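PDB 5EYN: fructokinase from Vibrio cholerae serotype O1, which catalyses the ATP-dependent phosphorylation of fructose, as a fructokinase of the PfkB family of carbohydrate kinases. Local coordinates for residues Met18-Leu23 and Ser58-Phe63; Ala48-Ala53 and Ala267-Leu272; Leu139-Ile144 and Ala157-Met162; Asp198-Ser203 and Phe226-Val231. All coordinates share one frame; numbering follows the deposited sequence.

Interaction 1. Residues Met18-Leu23 and Ser58-Phe63; sequences MSRVWL and SGRSAF
Ala62 CB lies under the six-membered ring of Trp22, 3.9 Å from the ring centroid and 28° off the normal, which meets the geometry of a CH-pi contact. The indole reaches it with CG anti to its carbonyl carbon (chi1 -73°). Arg20 CD covers the same face and also touches Ala62 CB, while Trp22 NE1 is hydrogen-bonded to Glu137 OE1.

Arg20 and Arg60 meet at an angle, their guanidinium planes 50° apart. The Arg60 chain is stretched out from CG to NE and its CD packs against Arg20 CB at 3.8 Å. Arg20 bends at chi3, which lays its CZ over the face of the Arg60 group. Arg20 NH2 comes to 2.8 Å from Arg60 NH1, but both are donors and this is no hydrogen bond; the salt bridge from Arg20 NH1 to Glu137 OE2 probably offsets the like charges. At the exposed end, Met18 SD rests on Gly59 CA.

On the other face, Leu23 CD2 meets Ser61 CB at 3.8 Å, and Leu23 CB touches Phe63 CD1; Ser61 OG is hydrogen-bonded to Ala51 O. The backbones pair in parallel: Val21 N to Arg60 O at 2.9 Å, Ala62 N to Val21 O at 2.9 Å and Leu23 N to Ala62 O at 2.8 Å. A water joins Ser19 O to Arg60 N where the pairing begins. Strands 21-24 and 61-68 are parallel neighbours, linked through strands 28-33 and 38-44 of the smaller sheet and then helix 46-56, in the ribokinase-like core of the PfkB family.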
loop_
_atom_site.group_PDB
_atom_site.type_symbol
_atom_site.label_atom_id
_atom_site.label_comp_id
_atom_site.label_asym_id
_atom_site.label_seq_id
_atom_site.Cartn_x
_atom_site.Cartn_y
_atom_site.Cartn_z
ATOM N N MET A 18 36.454 0.877 -13.587
ATOM C CA MET A 18 35.040 1.164 -13.412
ATOM C C MET A 18 34.689 1.247 -11.933
ATOM O O MET A 18 34.703 0.250 -11.205
ATOM C CB MET A 18 34.192 0.093 -14.085
ATOM C CG MET A 18 32.712 0.365 -13.988
ATOM S SD MET A 18 31.803 -0.408 -15.331
ATOM C CE MET A 18 32.148 -2.139 -15.014
ATOM N N SER A 19 34.360 2.448 -11.489
ATOM C CA SER A 19 34.151 2.670 -10.075
ATOM C C SER A 19 32.739 2.210 -9.679
ATOM O O SER A 19 31.784 2.356 -10.440
ATOM C CB SER A 19 34.375 4.142 -9.752
ATOM O OG SER A 19 35.680 4.533 -10.166
ATOM N N ARG A 20 32.631 1.618 -8.500
ATOM C CA ARG A 20 31.337 1.202 -7.973
ATOM C C ARG A 20 30.514 2.416 -7.595
ATOM O O ARG A 20 31.027 3.353 -6.984
ATOM C CB ARG A 20 31.533 0.338 -6.732
ATOM C CG ARG A 20 30.236 -0.105 -6.095
ATOM C CD ARG A 20 30.490 -1.009 -4.899
ATOM N NE ARG A 20 30.966 -2.326 -5.303
ATOM C CZ ARG A 20 32.205 -2.787 -5.144
ATOM N NH1 ARG A 20 33.146 -2.050 -4.574
ATOM N NH2 ARG A 20 32.511 -4.007 -5.560
ATOM N N VAL A 21 29.243 2.392 -7.978
ATOM C CA VAL A 21 28.272 3.381 -7.530
ATOM C C VAL A 21 27.332 2.712 -6.544
ATOM O O VAL A 21 26.642 1.749 -6.890
ATOM C CB VAL A 21 27.473 3.970 -8.693
ATOM C CG1 VAL A 21 26.513 5.049 -8.196
ATOM C CG2 VAL A 21 28.404 4.512 -9.775
ATOM N N TRP A 22 27.308 3.231 -5.315
ATOM C CA TRP A 22 26.384 2.796 -4.276
ATOM C C TRP A 22 25.139 3.651 -4.333
ATOM O O TRP A 22 25.224 4.872 -4.426
ATOM C CB TRP A 22 27.019 2.974 -2.892
ATOM C CG TRP A 22 28.093 1.993 -2.541
ATOM C CD1 TRP A 22 29.441 2.217 -2.564
ATOM C CD2 TRP A 22 27.922 0.638 -2.097
ATOM N NE1 TRP A 22 30.107 1.100 -2.163
ATOM C CE2 TRP A 22 29.206 0.112 -1.874
ATOM C CE3 TRP A 22 26.810 -0.182 -1.880
ATOM C CZ2 TRP A 22 29.409 -1.193 -1.437
ATOM C CZ3 TRP A 22 27.015 -1.472 -1.450
ATOM C CH2 TRP A 22 28.298 -1.965 -1.230
ATOM N N LEU A 23 23.993 2.991 -4.258
ATOM C CA LEU A 23 22.691 3.625 -4.185
ATOM C C LEU A 23 22.067 3.217 -2.858
ATOM O O LEU A 23 22.174 2.071 -2.445
ATOM C CB LEU A 23 21.797 3.167 -5.354
ATOM C CG LEU A 23 22.175 3.517 -6.799
ATOM C CD1 LEU A 23 22.523 4.963 -6.967
ATOM C CD2 LEU A 23 23.336 2.646 -7.278
ATOM N N SER A 58 25.851 -1.280 -18.282
ATOM C CA SER A 58 27.025 -2.129 -18.036
ATOM C C SER A 58 27.916 -1.585 -16.907
ATOM O O SER A 58 29.070 -1.980 -16.775
ATOM C CB SER A 58 27.836 -2.358 -19.324
ATOM O OG SER A 58 28.856 -1.389 -19.448
ATOM N N GLY A 59 27.374 -0.693 -16.084
ATOM C CA GLY A 59 28.115 -0.169 -14.962
ATOM C C GLY A 59 28.014 -1.046 -13.734
ATOM O O GLY A 59 27.297 -2.045 -13.700
ATOM N N ARG A 60 28.737 -0.635 -12.709
ATOM C CA ARG A 60 28.846 -1.367 -11.467
ATOM C C ARG A 60 28.048 -0.644 -10.402
ATOM O O ARG A 60 28.519 0.322 -9.824
ATOM C CB ARG A 60 30.316 -1.414 -11.062
ATOM C CG ARG A 60 30.637 -2.325 -9.920
ATOM C CD ARG A 60 32.088 -2.129 -9.566
ATOM N NE ARG A 60 32.648 -3.209 -8.773
ATOM C CZ ARG A 60 33.907 -3.228 -8.357
ATOM N NH1 ARG A 60 34.363 -4.247 -7.641
ATOM N NH2 ARG A 60 34.719 -2.224 -8.665
ATOM N N SER A 61 26.840 -1.107 -10.141
ATOM C CA SER A 61 26.006 -0.468 -9.138
ATOM C C SER A 61 25.662 -1.466 -8.033
ATOM O O SER A 61 25.606 -2.677 -8.246
ATOM C CB SER A 61 24.751 0.141 -9.773
ATOM O OG SER A 61 23.913 -0.864 -10.269
ATOM N N ALA A 62 25.456 -0.932 -6.838
ATOM C CA ALA A 62 25.179 -1.737 -5.656
ATOM C C ALA A 62 24.208 -0.955 -4.811
ATOM O O ALA A 62 24.323 0.255 -4.733
ATOM C CB ALA A 62 26.461 -2.010 -4.882
ATOM N N PHE A 63 23.264 -1.642 -4.181
ATOM C CA PHE A 63 22.206 -0.988 -3.425
ATOM C C PHE A 63 22.287 -1.421 -1.979
ATOM O O PHE A 63 22.460 -2.603 -1.703
ATOM C CB PHE A 63 20.850 -1.401 -3.992
ATOM C CG PHE A 63 19.676 -0.647 -3.424
ATOM C CD1 PHE A 63 19.168 0.442 -4.098
ATOM C CD2 PHE A 63 19.073 -1.033 -2.241
ATOM C CE1 PHE A 63 18.095 1.134 -3.613
ATOM C CE2 PHE A 63 17.995 -0.332 -1.746
ATOM C CZ PHE A 63 17.505 0.749 -2.440
HETATM O O HOH W 1 30.293 1.824 -12.716
#

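Interaction 2. Residues Ala48-Ala53 and Ala267-Leu272; sequences ANVAVA and AFVGGL. With FRU (beta-D-fructofuranose), chain B; ADP (adenosine-5'-diphosphate), chain E.
Val50 and Val269 make the side-chain contact of this helix pair, and all of the packing between the segments is apolar. Val50 CG1 meets Val269 CG1 at 3.9 Å; with chi1 at 177° this branch stands anti to the Val50 backbone N, which turns it toward Val269, and Val50 CG2 touches the same methyl. Val50 CG1 also rests on Gly270 CA at 4.0 Å.

Backbone packing comes next. Gly270 presents its bare CA to Ala53, whose CB sits 3.8 Å away. With no side chain at Gly270, the helices can come close: the axes of segments 48-53 and 267-272 approach to 7.9 Å at 44°, and the CA atoms of Val50 and Gly270 are 4.7 Å apart. No hydrogen bond crosses between the helices. His140 of strand 138-142 touches both valines.

Polar contacts belong to the ligands. Asn49 ND2 donates to O4 of the fructose at 3.2 Å (N-H...O 156°), and it is also bonded to Asp266 OD2, which also hydrogen-bonds the fructose, so one amide couples sugar and carboxylate. On the far helix, the edge of the Phe268 ring meets the ADP ribose, CD1 being 3.6 Å from O2'.

Helix 264-278 begins within the Gly263-Asp266 segment, which helps line the beryllium trifluoride pocket. The crossing thus joins the sugar-side helix 46-56 to the nucleotide-side helix at the active site, consistent with the GAGD signature and anion hole of PfkB kinases.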
loop_
_atom_site.group_PDB
_atom_site.type_symbol
_atom_site.label_atom_id
_atom_site.label_comp_id
_atom_site.label_asym_id
_atom_site.label_seq_id
_atom_site.Cartn_x
_atom_site.Cartn_y
_atom_site.Cartn_z
ATOM N N ALA A 48 16.674 2.911 -6.507
ATOM C CA ALA A 48 16.645 1.615 -7.197
ATOM C C ALA A 48 16.649 1.820 -8.713
ATOM O O ALA A 48 17.346 1.118 -9.453
ATOM C CB ALA A 48 15.432 0.815 -6.760
ATOM N N ASN A 49 15.887 2.809 -9.163
ATOM C CA ASN A 49 15.835 3.163 -10.574
ATOM C C ASN A 49 17.208 3.552 -11.065
ATOM O O ASN A 49 17.648 3.122 -12.137
ATOM C CB ASN A 49 14.874 4.336 -10.786
ATOM C CG ASN A 49 13.437 4.005 -10.441
ATOM O OD1 ASN A 49 13.023 2.851 -10.454
ATOM N ND2 ASN A 49 12.663 5.038 -10.158
ATOM N N VAL A 50 17.915 4.380 -10.299
ATOM C CA VAL A 50 19.260 4.781 -10.681
ATOM C C VAL A 50 20.202 3.575 -10.754
ATOM O O VAL A 50 21.015 3.446 -11.687
ATOM C CB VAL A 50 19.815 5.853 -9.726
ATOM C CG1 VAL A 50 21.235 6.199 -10.108
ATOM C CG2 VAL A 50 18.948 7.115 -9.774
ATOM N N ALA A 51 20.099 2.701 -9.761
ATOM C CA ALA A 51 20.940 1.513 -9.721
ATOM C C ALA A 51 20.746 0.693 -10.987
ATOM O O ALA A 51 21.707 0.246 -11.604
ATOM C CB ALA A 51 20.628 0.665 -8.499
ATOM N N VAL A 52 19.494 0.474 -11.370
ATOM C CA VAL A 52 19.197 -0.341 -12.524
ATOM C C VAL A 52 19.653 0.388 -13.789
ATOM O O VAL A 52 20.158 -0.249 -14.707
ATOM C CB VAL A 52 17.710 -0.694 -12.557
ATOM C CG1 VAL A 52 17.318 -1.348 -13.869
ATOM C CG2 VAL A 52 17.376 -1.637 -11.404
ATOM N N ALA A 53 19.487 1.708 -13.848
ATOM C CA ALA A 53 19.914 2.451 -15.024
ATOM C C ALA A 53 21.398 2.256 -15.247
ATOM O O ALA A 53 21.841 2.053 -16.376
ATOM C CB ALA A 53 19.623 3.908 -14.876
ATOM N N ALA A 267 16.575 8.073 -14.592
ATOM C CA ALA A 267 17.280 7.558 -15.764
ATOM C C ALA A 267 18.402 8.525 -16.141
ATOM O O ALA A 267 19.520 8.136 -16.469
ATOM C CB ALA A 267 16.305 7.417 -16.927
ATOM N N PHE A 268 18.071 9.806 -16.106
ATOM C CA PHE A 268 19.033 10.879 -16.324
ATOM C C PHE A 268 20.223 10.742 -15.370
ATOM O O PHE A 268 21.373 10.710 -15.797
ATOM C CB PHE A 268 18.324 12.223 -16.137
ATOM C CG PHE A 268 19.208 13.425 -16.348
ATOM C CD1 PHE A 268 19.200 14.119 -17.555
ATOM C CD2 PHE A 268 20.051 13.864 -15.346
ATOM C CE1 PHE A 268 20.011 15.233 -17.737
ATOM C CE2 PHE A 268 20.882 14.959 -15.537
ATOM C CZ PHE A 268 20.855 15.649 -16.725
ATOM N N VAL A 269 19.942 10.620 -14.080
ATOM C CA VAL A 269 21.011 10.485 -13.108
ATOM C C VAL A 269 21.818 9.227 -13.373
ATOM O O VAL A 269 23.046 9.223 -13.256
ATOM C CB VAL A 269 20.442 10.471 -11.675
ATOM C CG1 VAL A 269 21.505 10.080 -10.657
ATOM C CG2 VAL A 269 19.861 11.815 -11.368
ATOM N N GLY A 270 21.138 8.143 -13.723
ATOM C CA GLY A 270 21.839 6.910 -14.038
ATOM C C GLY A 270 22.838 7.045 -15.170
ATOM O O GLY A 270 23.970 6.572 -15.070
ATOM N N GLY A 271 22.439 7.708 -16.250
ATOM C CA GLY A 271 23.374 7.931 -17.338
ATOM C C GLY A 271 24.534 8.821 -16.927
ATOM O O GLY A 271 25.697 8.549 -17.260
ATOM N N LEU A 272 24.217 9.889 -16.205
ATOM C CA LEU A 272 25.220 10.810 -15.701
ATOM C C LEU A 272 26.240 10.076 -14.856
ATOM O O LEU A 272 27.453 10.148 -15.103
ATOM C CB LEU A 272 24.545 11.882 -14.860
ATOM C CG LEU A 272 25.467 12.918 -14.225
ATOM C CD1 LEU A 272 26.126 13.775 -15.277
ATOM C CD2 LEU A 272 24.684 13.785 -13.261
HETATM C C1 FRU B . 9.945 7.661 -4.866
HETATM C C2 FRU B . 9.372 7.706 -6.276
HETATM C C3 FRU B . 8.943 6.389 -6.888
HETATM C C4 FRU B . 9.320 6.493 -8.329
HETATM C C5 FRU B . 10.478 7.426 -8.271
HETATM C C6 FRU B . 10.624 8.312 -9.484
HETATM O O1 FRU B . 11.168 6.993 -4.837
HETATM O O2 FRU B . 8.273 8.564 -6.227
HETATM O O3 FRU B . 7.584 6.211 -6.623
HETATM O O4 FRU B . 9.709 5.290 -8.897
HETATM O O5 FRU B . 10.360 8.228 -7.108
HETATM O O6 FRU B . 11.722 9.181 -9.359
HETATM P PB ADP E . 11.217 12.688 -13.930
HETATM O O1B ADP E . 11.694 11.296 -13.609
HETATM O O2B ADP E . 11.106 13.514 -12.668
HETATM O O3B ADP E . 9.867 12.590 -14.595
HETATM P PA ADP E . 11.937 14.656 -15.765
HETATM O O1A ADP E . 10.604 14.334 -16.418
HETATM O O2A ADP E . 11.694 15.788 -14.792
HETATM O O3A ADP E . 12.264 13.360 -14.925
HETATM O "O5'" ADP E . 13.046 15.142 -16.815
HETATM C "C5'" ADP E . 14.380 14.804 -16.663
HETATM C "C4'" ADP E . 15.149 14.582 -17.944
HETATM O "O4'" ADP E . 14.476 13.649 -18.759
HETATM C "C3'" ADP E . 15.394 15.790 -18.778
HETATM O "O3'" ADP E . 16.518 16.491 -18.338
HETATM C "C2'" ADP E . 15.613 15.189 -20.106
HETATM O "O2'" ADP E . 16.864 14.630 -20.249
HETATM C "C1'" ADP E . 14.637 14.082 -20.081
HETATM N N9 ADP E . 13.343 14.420 -20.603
HETATM C C8 ADP E . 12.210 14.654 -19.916
HETATM N N7 ADP E . 11.214 14.905 -20.753
HETATM C C5 ADP E . 11.676 14.837 -22.002
HETATM C C6 ADP E . 11.129 14.987 -23.266
HETATM N N6 ADP E . 9.749 15.314 -23.440
HETATM N N1 ADP E . 11.909 14.841 -24.333
HETATM C C2 ADP E . 13.216 14.533 -24.241
HETATM N N3 ADP E . 13.791 14.377 -23.026
HETATM C C4 ADP E . 13.044 14.523 -21.922
#

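Interaction 3. Residues Leu139-Ile144 and Ala157-Met162; sequences LHVCSI and AAIAQM
Leu139 is the main bump on the strand, and its CD2 methyl drops into a shallow hollow on the helix lined by Ala158 and Ile159. The fit can be read from four approaches of this one methyl: 3.9 Å to Ala158 O, 3.9 Å to Ile159 CA, 4.0 Å to Ile159 CG1 and 4.3 Å to Ala158 CB. The floor of the hollow is therefore helix backbone, and the small Ala158 side chain keeps one wall low. Leu139 gets there with CG anti to its backbone N (chi1 174°) and with CD2 as the outstretched branch.

Met162, one helical turn on, closes over the base of the leucine at CB, while the leucine tip CD2 meets Ala158 and Ile159. The methionine chain folds at chi2 and chi3, bringing CE back over Leu139 CB at 3.9 Å, with Met162 CG at 4.0 Å from the same carbon. The methionine methyl also leans on Trp22 of the adjoining strand.

Further along, Val141 points from the same face of the sheet, and its CG2 meets Ile159 CG1 at 4.2 Å. Ile159 thereby bridges the two strand residues, and it reaches Val169 on the next strand as well. His140 lies between them in sequence and turns to the opposite face, where helix 264-278 lies.

No hydrogen bond links the segments. The axes of strand 139-142 and helix segment 157-162 run nearly antiparallel, at 155° and 9.7 Å apart, which places helix 151-165 as the return limb between the parallel strands 138-142 and 168-172: a beta-alpha-beta unit of the alpha/beta core.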
loop_
_atom_site.group_PDB
_atom_site.type_symbol
_atom_site.label_atom_id
_atom_site.label_comp_id
_atom_site.label_asym_id
_atom_site.label_seq_id
_atom_site.Cartn_x
_atom_site.Cartn_y
_atom_site.Cartn_z
ATOM N N LEU A 139 28.439 7.528 -4.058
ATOM C CA LEU A 139 27.220 7.280 -3.301
ATOM C C LEU A 139 26.164 8.247 -3.807
ATOM O O LEU A 139 26.398 9.453 -3.827
ATOM C CB LEU A 139 27.457 7.520 -1.808
ATOM C CG LEU A 139 26.221 7.442 -0.910
ATOM C CD1 LEU A 139 25.684 6.039 -0.856
ATOM C CD2 LEU A 139 26.582 7.931 0.488
ATOM N N HIS A 140 25.009 7.722 -4.219
ATOM C CA HIS A 140 23.891 8.560 -4.629
ATOM C C HIS A 140 22.711 8.411 -3.680
ATOM O O HIS A 140 22.346 7.295 -3.298
ATOM C CB HIS A 140 23.446 8.198 -6.041
ATOM C CG HIS A 140 22.292 8.999 -6.531
ATOM N ND1 HIS A 140 22.407 10.330 -6.872
ATOM C CD2 HIS A 140 20.982 8.681 -6.685
ATOM C CE1 HIS A 140 21.224 10.791 -7.240
ATOM N NE2 HIS A 140 20.343 9.807 -7.150
ATOM N N VAL A 141 22.141 9.562 -3.324
ATOM C CA VAL A 141 21.085 9.697 -2.327
ATOM C C VAL A 141 19.986 10.615 -2.849
ATOM O O VAL A 141 20.276 11.565 -3.573
ATOM C CB VAL A 141 21.686 10.320 -0.994
ATOM C CG1 VAL A 141 20.622 10.568 0.065
ATOM C CG2 VAL A 141 22.810 9.450 -0.452
ATOM N N CYS A 142 18.742 10.326 -2.457
ATOM C CA CYS A 142 17.581 11.192 -2.686
ATOM C C CYS A 142 16.963 11.588 -1.358
ATOM O O CYS A 142 17.259 10.993 -0.321
ATOM C CB CYS A 142 16.529 10.506 -3.558
ATOM S SG CYS A 142 17.108 10.046 -5.211
ATOM N N SER A 143 16.097 12.584 -1.378
ATOM C CA SER A 143 15.625 13.136 -0.120
ATOM C C SER A 143 14.710 12.242 0.685
ATOM O O SER A 143 14.586 12.467 1.884
ATOM C CB SER A 143 14.974 14.496 -0.307
ATOM O OG SER A 143 13.740 14.360 -0.955
ATOM N N ILE A 144 14.049 11.256 0.102
ATOM C CA ILE A 144 13.207 10.399 0.903
ATOM C C ILE A 144 14.051 9.729 1.993
ATOM O O ILE A 144 13.565 9.480 3.098
ATOM C CB ILE A 144 12.433 9.390 0.037
ATOM C CG1 ILE A 144 11.179 10.064 -0.499
ATOM C CG2 ILE A 144 12.058 8.130 0.832
ATOM C CD1 ILE A 144 10.329 9.171 -1.375
ATOM N N ALA A 157 25.185 9.875 8.009
ATOM C CA ALA A 157 26.407 9.194 8.431
ATOM C C ALA A 157 27.053 8.508 7.239
ATOM O O ALA A 157 28.264 8.557 7.083
ATOM C CB ALA A 157 26.120 8.194 9.543
ATOM N N ALA A 158 26.248 7.874 6.391
ATOM C CA ALA A 158 26.786 7.223 5.202
ATOM C C ALA A 158 27.487 8.240 4.315
ATOM O O ALA A 158 28.572 7.989 3.818
ATOM C CB ALA A 158 25.695 6.516 4.434
ATOM N N ILE A 159 26.873 9.399 4.128
ATOM C CA ILE A 159 27.488 10.462 3.350
ATOM C C ILE A 159 28.827 10.887 3.966
ATOM O O ILE A 159 29.828 10.988 3.255
ATOM C CB ILE A 159 26.544 11.663 3.230
ATOM C CG1 ILE A 159 25.337 11.300 2.346
ATOM C CG2 ILE A 159 27.257 12.847 2.665
ATOM C CD1 ILE A 159 24.224 12.312 2.433
ATOM N N ALA A 160 28.849 11.112 5.278
ATOM C CA ALA A 160 30.082 11.507 5.953
ATOM C C ALA A 160 31.163 10.441 5.778
ATOM O O ALA A 160 32.340 10.765 5.602
ATOM C CB ALA A 160 29.832 11.783 7.434
ATOM N N GLN A 161 30.767 9.168 5.802
ATOM C CA GLN A 161 31.736 8.071 5.672
ATOM C C GLN A 161 32.279 7.976 4.253
ATOM O O GLN A 161 33.471 7.724 4.042
ATOM C CB GLN A 161 31.115 6.746 6.115
ATOM C CG GLN A 161 30.848 6.668 7.604
ATOM C CD GLN A 161 29.956 5.507 7.977
ATOM O OE1 GLN A 161 29.901 4.497 7.285
ATOM N NE2 GLN A 161 29.240 5.652 9.071
ATOM N N MET A 162 31.421 8.186 3.263
ATOM C CA MET A 162 31.899 8.161 1.892
ATOM C C MET A 162 32.873 9.314 1.641
ATOM O O MET A 162 33.909 9.123 1.008
ATOM C CB MET A 162 30.731 8.226 0.901
ATOM C CG MET A 162 31.195 8.117 -0.542
ATOM S SD MET A 162 32.116 6.615 -0.901
ATOM C CE MET A 162 30.773 5.488 -1.297
#

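Interaction 4. Residues Asp198-Ser203 and Phe226-Val231; sequences DVVKFS and FQIPLV
Ile228 touches Val200, and beyond it the chain enters strand 230-234, which pairs in parallel with strand 199-203; helices 204-211 and 216-222 intervene in sequence, making this a beta-alpha-beta crossover within the large sheet of the kinase fold. With CG2 anti to its backbone N, Ile228 directs that methyl at Val200 CG2, 3.9 Å away, and the two side chains meet at about a right angle.

Pro229 follows, its ring set against the carbonyl oxygen of Asp198: CD lies 3.3 Å from Asp198 O and CB 3.4 Å. The carboxylate of Asp198 is used elsewhere, OD2 accepting a bond from Val169 N on the neighbouring strand.

At Leu230 the regular pairing begins. Its N donates to Asp198 O at 3.1 Å, a bent bond (142° at the hydrogen), and its O accepts from Val200 N at 3.0 Å, nearer to straight at 160°. The alkyl groups run alongside each other, Leu230 CD2 lying 4.1 Å from Val199 CG2.

Val231 turns to the face opposite Leu230, the one that carries Val200. Its CA approaches Val200 O at 3.2 Å, a CA-H...O contact. Lys201, seen to bind a second ADP in a structure of this protein, though none is bound there in this chain, lies one residue further along the facing strand. Phe202 presents its rim rather than its face to Val231: CG1 of the valine lies in the ring plane, 3.9 Å from CE2.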
loop_
_atom_site.group_PDB
_atom_site.type_symbol
_atom_site.label_atom_id
_atom_site.label_comp_id
_atom_site.label_asym_id
_atom_site.label_seq_id
_atom_site.Cartn_x
_atom_site.Cartn_y
_atom_site.Cartn_z
ATOM N N ASP A 198 29.094 16.332 -4.020
ATOM C CA ASP A 198 29.913 16.705 -5.163
ATOM C C ASP A 198 29.087 17.044 -6.392
ATOM O O ASP A 198 29.463 17.913 -7.179
ATOM C CB ASP A 198 30.853 15.553 -5.493
ATOM C CG ASP A 198 31.834 15.290 -4.395
ATOM O OD1 ASP A 198 32.816 16.064 -4.311
ATOM O OD2 ASP A 198 31.637 14.325 -3.628
ATOM N N VAL A 199 27.975 16.330 -6.549
ATOM C CA VAL A 199 27.071 16.515 -7.673
ATOM C C VAL A 199 25.660 16.651 -7.135
ATOM O O VAL A 199 25.237 15.833 -6.312
ATOM C CB VAL A 199 27.114 15.288 -8.601
ATOM C CG1 VAL A 199 26.131 15.421 -9.765
ATOM C CG2 VAL A 199 28.511 15.066 -9.145
ATOM N N VAL A 200 24.933 17.675 -7.577
ATOM C CA VAL A 200 23.538 17.811 -7.194
ATOM C C VAL A 200 22.735 18.022 -8.470
ATOM O O VAL A 200 23.107 18.844 -9.315
ATOM C CB VAL A 200 23.309 18.989 -6.231
ATOM C CG1 VAL A 200 21.846 19.054 -5.818
ATOM C CG2 VAL A 200 24.214 18.868 -5.028
ATOM N N LYS A 201 21.653 17.262 -8.598
ATOM C CA LYS A 201 20.722 17.377 -9.713
ATOM C C LYS A 201 19.387 17.837 -9.154
ATOM O O LYS A 201 18.872 17.238 -8.207
ATOM C CB LYS A 201 20.579 16.036 -10.426
ATOM C CG LYS A 201 19.609 16.048 -11.616
ATOM C CD LYS A 201 18.144 15.879 -11.177
ATOM C CE LYS A 201 17.237 15.324 -12.236
ATOM N NZ LYS A 201 15.977 14.823 -11.651
ATOM N N PHE A 202 18.871 18.915 -9.738
ATOM C CA PHE A 202 17.567 19.462 -9.400
ATOM C C PHE A 202 16.725 19.456 -10.655
ATOM O O PHE A 202 17.251 19.684 -11.732
ATOM C CB PHE A 202 17.648 20.947 -9.018
ATOM C CG PHE A 202 18.540 21.289 -7.851
ATOM C CD1 PHE A 202 18.043 21.291 -6.562
ATOM C CD2 PHE A 202 19.828 21.720 -8.067
ATOM C CE1 PHE A 202 18.833 21.673 -5.497
ATOM C CE2 PHE A 202 20.625 22.115 -7.001
ATOM C CZ PHE A 202 20.126 22.080 -5.715
ATOM N N SER A 203 15.416 19.304 -10.529
ATOM C CA SER A 203 14.551 19.815 -11.568
ATOM C C SER A 203 14.480 21.324 -11.375
ATOM O O SER A 203 14.786 21.849 -10.296
ATOM C CB SER A 203 13.151 19.225 -11.483
ATOM O OG SER A 203 12.465 19.808 -10.397
ATOM N N PHE A 226 27.727 27.436 -1.723
ATOM C CA PHE A 226 27.918 26.018 -1.438
ATOM C C PHE A 226 29.148 25.483 -2.185
ATOM O O PHE A 226 29.699 24.445 -1.821
ATOM C CB PHE A 226 26.663 25.230 -1.825
ATOM C CG PHE A 226 25.476 25.471 -0.919
ATOM C CD1 PHE A 226 24.938 24.436 -0.180
ATOM C CD2 PHE A 226 24.894 26.730 -0.810
ATOM C CE1 PHE A 226 23.851 24.643 0.656
ATOM C CE2 PHE A 226 23.802 26.942 0.027
ATOM C CZ PHE A 226 23.281 25.894 0.757
ATOM N N GLN A 227 29.596 26.206 -3.209
ATOM C CA GLN A 227 30.736 25.781 -4.030
ATOM C C GLN A 227 30.569 24.306 -4.425
ATOM O O GLN A 227 31.490 23.502 -4.291
ATOM C CB GLN A 227 32.087 26.033 -3.322
ATOM C CG GLN A 227 32.506 27.521 -3.197
ATOM C CD GLN A 227 33.169 28.113 -4.456
ATOM O OE1 GLN A 227 33.556 27.393 -5.390
ATOM N NE2 GLN A 227 33.299 29.443 -4.476
ATOM N N ILE A 228 29.375 23.966 -4.907
ATOM C CA ILE A 228 29.087 22.623 -5.389
ATOM C C ILE A 228 29.830 22.415 -6.703
ATOM O O ILE A 228 29.702 23.211 -7.620
ATOM C CB ILE A 228 27.572 22.415 -5.635
ATOM C CG1 ILE A 228 26.752 22.725 -4.378
ATOM C CG2 ILE A 228 27.284 21.005 -6.064
ATOM C CD1 ILE A 228 25.306 22.973 -4.682
ATOM N N PRO A 229 30.632 21.352 -6.794
ATOM C CA PRO A 229 31.449 21.145 -7.992
ATOM C C PRO A 229 30.625 21.012 -9.275
ATOM O O PRO A 229 31.002 21.584 -10.295
ATOM C CB PRO A 229 32.203 19.854 -7.674
ATOM C CG PRO A 229 32.291 19.839 -6.196
ATOM C CD PRO A 229 30.988 20.407 -5.725
ATOM N N LEU A 230 29.513 20.292 -9.214
ATOM C CA LEU A 230 28.668 20.115 -10.379
ATOM C C LEU A 230 27.210 20.164 -9.993
ATOM O O LEU A 230 26.753 19.372 -9.176
ATOM C CB LEU A 230 28.964 18.779 -11.049
ATOM C CG LEU A 230 28.028 18.353 -12.185
ATOM C CD1 LEU A 230 27.990 19.396 -13.304
ATOM C CD2 LEU A 230 28.459 17.008 -12.728
ATOM N N VAL A 231 26.484 21.103 -10.591
ATOM C CA VAL A 231 25.043 21.201 -10.430
ATOM C C VAL A 231 24.435 21.013 -11.804
ATOM O O VAL A 231 24.878 21.608 -12.789
ATOM C CB VAL A 231 24.612 22.569 -9.856
ATOM C CG1 VAL A 231 23.113 22.745 -9.934
ATOM C CG2 VAL A 231 25.066 22.716 -8.414
#

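Overall arrangement
Interactions 1, 3 and 4 lie on one large sheet, whose neighbouring strands run 61-68, 21-24, 138-142, 168-172, 199-203, 230-234; along the chain interaction 1 closes before 3 opens, and 3 before 4. The centres of interactions 1 and 3 are 14 Å apart, and the two meet through a probable hydrogen bond, Trp22 O to His140 N at 2.9 Å. Interaction 2 joins helices on one face of this sheet, with interactions 3 and 4 nested in the loop it closes, while interaction 3 packs the other face. Interactions 1 and 2, centres 10 Å apart, alternate in sequence, and Leu23 packs on Val50 and Ala51. Interaction 2 carries residues that touch both the fructose and the ADP.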